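Local atomic coordinates of vascular endothelial cadherin (Gallus gallus, PDB entry 3PPE), a protein that mediates calcium-dependent, homophilic cell-cell adhesion between endothelial cells, here represented by its two outermost extracellular cadherin domains, EC1 and EC2. Residues S26-K31 against A73-R78; T124-E129 against A195-R200. All blocks are in the same frame, centred on the assembly; numbering follows the deposited sequence.

Contact 1 (S26-K31 against A73-R78)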
loop_
_atom_site.group_PDB
_atom_site.type_symbol
_atom_site.label_atom_id
_atom_site.label_comp_id
_atom_site.label_asym_id
_atom_site.label_seq_id
_atom_site.Cartn_x
_atom_site.Cartn_y
_atom_site.Cartn_z
ATOM N N SER A 26 -7.620 15.375 1.053
ATOM C CA SER A 26 -8.402 16.518 1.543
ATOM C C SER A 26 -9.594 16.679 0.639
ATOM O O SER A 26 -9.477 16.477 -0.556
ATOM C CB SER A 26 -7.605 17.811 1.445
ATOM O OG SER A 26 -8.476 18.943 1.438
ATOM N N SER A 27 -10.737 17.041 1.212
ATOM C CA SER A 27 -11.953 17.268 0.421
ATOM C C SER A 27 -11.956 18.575 -0.359
ATOM O O SER A 27 -12.991 18.674 -1.018
ATOM C CB SER A 27 -13.168 17.155 1.333
ATOM O OG SER A 27 -13.268 18.301 2.155
ATOM N N VAL A 28 -11.059 19.551 -0.271
ATOM C CA VAL A 28 -11.128 20.734 -1.121
ATOM C C VAL A 28 -10.894 20.376 -2.585
ATOM O O VAL A 28 -10.320 19.333 -2.895
ATOM C CB VAL A 28 -10.099 21.797 -0.693
ATOM C CG1 VAL A 28 -10.031 21.888 0.824
ATOM C CG2 VAL A 28 -8.732 21.478 -1.277
ATOM N N GLY A 29 -11.345 21.248 -3.481
ATOM C CA GLY A 29 -11.465 20.905 -4.886
ATOM C C GLY A 29 -11.008 22.082 -5.724
ATOM O O GLY A 29 -11.196 22.101 -6.941
ATOM N N ASN A 30 -10.405 23.069 -5.070
ATOM C CA ASN A 30 -9.413 23.923 -5.713
ATOM C C ASN A 30 -8.293 23.083 -6.319
ATOM O O ASN A 30 -7.557 22.403 -5.603
ATOM C CB ASN A 30 -8.864 24.792 -4.581
ATOM C CG ASN A 30 -7.971 25.909 -5.085
ATOM O OD1 ASN A 30 -7.429 25.837 -6.188
ATOM N ND2 ASN A 30 -7.811 26.950 -4.276
ATOM N N LYS A 31 -8.170 23.135 -7.641
ATOM C CA LYS A 31 -7.170 22.346 -8.349
ATOM C C LYS A 31 -5.917 23.168 -8.632
ATOM O O LYS A 31 -5.062 22.764 -9.420
ATOM C CB LYS A 31 -7.746 21.799 -9.657
ATOM C CG LYS A 31 -8.132 20.330 -9.599
ATOM C CD LYS A 31 -9.493 20.092 -10.234
ATOM C CE LYS A 31 -10.115 18.797 -9.737
ATOM N NZ LYS A 31 -9.285 17.612 -10.087
ATOM N N ALA A 73 0.314 16.857 7.446
ATOM C CA ALA A 73 -0.101 17.126 6.091
ATOM C C ALA A 73 -0.748 18.512 5.973
ATOM O O ALA A 73 -1.431 18.966 6.885
ATOM C CB ALA A 73 -1.059 16.016 5.618
ATOM N N HIS A 74 -0.522 19.170 4.840
ATOM C CA HIS A 74 -1.261 20.379 4.495
ATOM C C HIS A 74 -1.859 20.281 3.095
ATOM O O HIS A 74 -1.694 19.271 2.409
ATOM C CB HIS A 74 -0.356 21.608 4.595
ATOM C CG HIS A 74 0.559 21.589 5.781
ATOM N ND1 HIS A 74 0.530 22.560 6.759
ATOM C CD2 HIS A 74 1.529 20.717 6.145
ATOM C CE1 HIS A 74 1.443 22.287 7.674
ATOM N NE2 HIS A 74 2.063 21.174 7.326
ATOM N N ILE A 75 -2.553 21.334 2.677
ATOM C CA ILE A 75 -2.928 21.498 1.278
ATOM C C ILE A 75 -2.974 22.972 0.889
ATOM O O ILE A 75 -3.715 23.757 1.479
ATOM C CB ILE A 75 -4.297 20.856 0.983
ATOM C CG1 ILE A 75 -4.571 20.852 -0.523
ATOM C CG2 ILE A 75 -5.401 21.589 1.728
ATOM C CD1 ILE A 75 -5.739 19.981 -0.930
ATOM N N ILE A 76 -2.177 23.339 -0.109
ATOM C CA ILE A 76 -1.793 24.732 -0.310
ATOM C C ILE A 76 -2.179 25.214 -1.705
ATOM O O ILE A 76 -1.941 24.526 -2.697
ATOM C CB ILE A 76 -0.282 24.937 -0.106
ATOM C CG1 ILE A 76 0.137 24.472 1.290
ATOM C CG2 ILE A 76 0.093 26.396 -0.322
ATOM C CD1 ILE A 76 -0.577 25.192 2.412
ATOM N N ASP A 77 -2.776 26.400 -1.772
ATOM C CA ASP A 77 -2.990 27.079 -3.043
ATOM C C ASP A 77 -1.678 27.602 -3.618
ATOM O O ASP A 77 -1.092 28.548 -3.091
ATOM C CB ASP A 77 -3.986 28.229 -2.876
ATOM C CG ASP A 77 -4.568 28.692 -4.197
ATOM O OD1 ASP A 77 -5.769 29.035 -4.231
ATOM O OD2 ASP A 77 -3.824 28.716 -5.200
ATOM N N ARG A 78 -1.222 26.981 -4.701
ATOM C CA ARG A 78 0.100 27.261 -5.245
ATOM C C ARG A 78 0.115 28.582 -6.008
ATOM O O ARG A 78 1.173 29.071 -6.402
ATOM C CB ARG A 78 0.556 26.121 -6.159
ATOM C CG ARG A 78 -0.299 25.943 -7.402
ATOM C CD ARG A 78 -0.126 24.555 -7.997
ATOM N NE ARG A 78 0.585 24.589 -9.271
ATOM C CZ ARG A 78 1.902 24.721 -9.388
ATOM N NH1 ARG A 78 2.658 24.830 -8.305
ATOM N NH2 ARG A 78 2.464 24.744 -10.590
#
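An ST turn at Ser26 lies in the loop between strands 19-23 and 33-39 of the first cadherin domain, and this loop packs over the end of strand 68-77. The turn is closed by Val28 N, which donates to Ser26 OG over 3.2 Å. The loop then meets the strand at two places. The first is apolar. Val28 and Ile75 meet tip to tip, and Val28 CG2 lies 3.4 Å from Ile75 CD1, closer than usual carbon packing. Ile75 is nearly fully extended, with CG1 anti to the backbone N (chi1 -171°), which carries CD1 out to the loop. Ile75 CD1 also rests 3.7 Å from Ser26 CB. The second place is polar. Asn30 ND2 donates to Asp77 OD1 over 2.9 Å. The acceptor lies close to the amide plane, but ND2 meets Asp77 OD1 from above the carboxylate plane, 59° out of it. The amide and carboxylate planes are 83° apart. Asp77 OD1 also forms a salt bridge with Arg79, and Asn30 OD1 accepts from Asn32 N, so each group has a second partner. Ser26 OG is hydrogen-bonded to Glu85 OE2 of strand 82-95, and Trp2 of the second subunit packs on Ser26 and Ala73, as in the strand-swapped dimer of classical cadherins. Strand 68-77 itself runs between strands 82-95 and 33-39.

Contact 2 (T124-E129 against A195-R200)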
loop_
_atom_site.group_PDB
_atom_site.type_symbol
_atom_site.label_atom_id
_atom_site.label_comp_id
_atom_site.label_asym_id
_atom_site.label_seq_id
_atom_site.Cartn_x
_atom_site.Cartn_y
_atom_site.Cartn_z
ATOM N N THR A 124 18.471 -22.837 36.719
ATOM C CA THR A 124 18.833 -21.495 36.363
ATOM C C THR A 124 17.994 -21.109 35.140
ATOM O O THR A 124 17.276 -21.957 34.595
ATOM C CB THR A 124 20.372 -21.389 36.085
ATOM O OG1 THR A 124 20.718 -20.020 36.052
ATOM C CG2 THR A 124 20.788 -22.029 34.770
ATOM N N LYS A 125 18.010 -19.833 34.762
ATOM C CA LYS A 125 17.225 -19.397 33.621
ATOM C C LYS A 125 18.177 -18.789 32.603
ATOM O O LYS A 125 19.074 -18.032 32.966
ATOM C CB LYS A 125 16.171 -18.348 34.002
ATOM C CG LYS A 125 15.168 -18.069 32.840
ATOM C CD LYS A 125 14.296 -16.867 33.093
ATOM C CE LYS A 125 13.385 -16.536 31.886
ATOM N NZ LYS A 125 14.127 -16.255 30.586
ATOM N N VAL A 126 18.011 -19.145 31.337
ATOM C CA VAL A 126 18.732 -18.458 30.258
ATOM C C VAL A 126 17.701 -17.578 29.518
ATOM O O VAL A 126 16.488 -17.833 29.612
ATOM C CB VAL A 126 19.518 -19.443 29.291
ATOM C CG1 VAL A 126 20.514 -20.317 30.100
ATOM C CG2 VAL A 126 18.588 -20.360 28.429
ATOM N N THR A 127 18.166 -16.574 28.787
ATOM C CA THR A 127 17.275 -15.636 28.090
ATOM C C THR A 127 17.925 -15.218 26.789
ATOM O O THR A 127 19.088 -14.801 26.790
ATOM C CB THR A 127 17.051 -14.347 28.944
ATOM O OG1 THR A 127 16.596 -14.712 30.234
ATOM C CG2 THR A 127 15.995 -13.367 28.302
ATOM N N ALA A 128 17.177 -15.332 25.694
ATOM C CA ALA A 128 17.543 -14.724 24.420
ATOM C C ALA A 128 16.468 -13.704 24.030
ATOM O O ALA A 128 15.278 -13.888 24.360
ATOM C CB ALA A 128 17.699 -15.793 23.342
ATOM N N GLU A 129 16.880 -12.607 23.392
ATOM C CA GLU A 129 15.945 -11.543 23.010
ATOM C C GLU A 129 15.934 -11.471 21.498
ATOM O O GLU A 129 16.951 -11.657 20.842
ATOM C CB GLU A 129 16.347 -10.168 23.578
ATOM C CG GLU A 129 16.597 -10.128 25.074
ATOM C CD GLU A 129 17.225 -8.812 25.516
ATOM O OE1 GLU A 129 18.174 -8.301 24.838
ATOM O OE2 GLU A 129 16.766 -8.277 26.551
ATOM N N ALA A 195 24.382 -20.366 23.331
ATOM C CA ALA A 195 25.207 -19.995 24.475
ATOM C C ALA A 195 25.599 -21.222 25.292
ATOM O O ALA A 195 25.123 -22.329 25.035
ATOM C CB ALA A 195 24.480 -18.984 25.348
ATOM N N THR A 196 26.469 -21.019 26.276
ATOM C CA THR A 196 26.895 -22.103 27.162
ATOM C C THR A 196 26.361 -21.846 28.543
ATOM O O THR A 196 26.337 -20.694 29.021
ATOM C CB THR A 196 28.464 -22.150 27.232
ATOM O OG1 THR A 196 28.987 -22.289 25.908
ATOM C CG2 THR A 196 29.002 -23.311 28.055
ATOM N N VAL A 197 25.950 -22.931 29.191
ATOM C CA VAL A 197 25.564 -22.912 30.582
ATOM C C VAL A 197 26.502 -23.839 31.338
ATOM O O VAL A 197 26.555 -25.024 31.056
ATOM C CB VAL A 197 24.120 -23.376 30.832
ATOM C CG1 VAL A 197 23.673 -22.939 32.219
ATOM C CG2 VAL A 197 23.169 -22.792 29.776
ATOM N N ILE A 198 27.215 -23.270 32.290
ATOM C CA ILE A 198 28.027 -24.057 33.209
ATOM C C ILE A 198 27.189 -24.286 34.451
ATOM O O ILE A 198 26.771 -23.340 35.128
ATOM C CB ILE A 198 29.340 -23.343 33.532
ATOM C CG1 ILE A 198 30.163 -23.202 32.243
ATOM C CG2 ILE A 198 30.149 -24.148 34.571
ATOM C CD1 ILE A 198 31.174 -22.057 32.340
ATOM N N ILE A 199 26.902 -25.554 34.716
ATOM C CA ILE A 199 26.071 -25.935 35.846
ATOM C C ILE A 199 26.929 -26.767 36.811
ATOM O O ILE A 199 27.369 -27.876 36.480
ATOM C CB ILE A 199 24.881 -26.755 35.387
ATOM C CG1 ILE A 199 23.954 -25.883 34.529
ATOM C CG2 ILE A 199 24.116 -27.347 36.629
ATOM C CD1 ILE A 199 23.057 -26.651 33.639
ATOM N N ARG A 200 27.175 -26.220 37.986
ATOM C CA ARG A 200 27.947 -26.921 39.006
ATOM C C ARG A 200 27.012 -27.739 39.881
ATOM O O ARG A 200 25.955 -27.261 40.275
ATOM C CB ARG A 200 28.687 -25.902 39.882
ATOM C CG ARG A 200 29.842 -25.249 39.197
ATOM C CD ARG A 200 30.332 -24.029 39.953
ATOM N NE ARG A 200 29.956 -24.051 41.370
ATOM C CZ ARG A 200 29.088 -23.216 41.937
ATOM N NH1 ARG A 200 28.509 -22.271 41.217
ATOM N NH2 ARG A 200 28.804 -23.330 43.225
#
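This is a face-to-face packing contact between the two sheets of the second cadherin domain, a beta sandwich of immunoglobulin-like form. Strand 122-129 belongs to one sheet and strand 194-202 to the other; Val126 sits at a short interruption of the first. No hydrogen bond joins the two segments, and their backbones stay well apart, with CA atoms 8.2 Å apart at Val126 and Val197. Val197 does the bridging with both of its methyls. Val197 CG2 meets Val126 CG1 at 3.6 Å, the closer of the two touches, and these side chains pass at a slant. Val197 CG1 lies 4.0 Å from Thr124 CG2, where the two side chains run alongside in opposite senses. The Val197 rotamer, with CG1 anti to the backbone N (chi1 -163°), sends one methyl to each partner. In Thr124 the hydroxyl is anti to the backbone N (chi1 -166°), and CG2 is the branch that meets the valine. Ile161 of strand 160-163 packs against both valines, and Phe104 and Phe109 touch Val126. Lys125 points away from strand 194-202; NZ donates hydrogen bonds to Thr127 OG1 and Val126 O and is also hydrogen-bonded to Ser158 O. The contact is made by methyl groups alone, so it depends on shape and burial from water, with no directional bond to fix its register.

How the contacts relate
The two contacts lie in series along the chain, one in each cadherin domain, with centres about 59 Å apart and no touch between them. They share no strand. Contact 1 joins a loop to a strand at the dimer interface of the first domain, and it includes the partly exposed Val28 and Asn30. Contact 2 joins two strands across the sandwich of the second domain; both valines are buried, Thr124 is partly exposed, and no other subunit touches it. Their chemistry follows their place. Contact 1 combines an apolar touch with a side-chain hydrogen bond, and its polar groups have further partners nearby. Contact 2 is wholly apolar between its segments. Neither includes a calcium ligand.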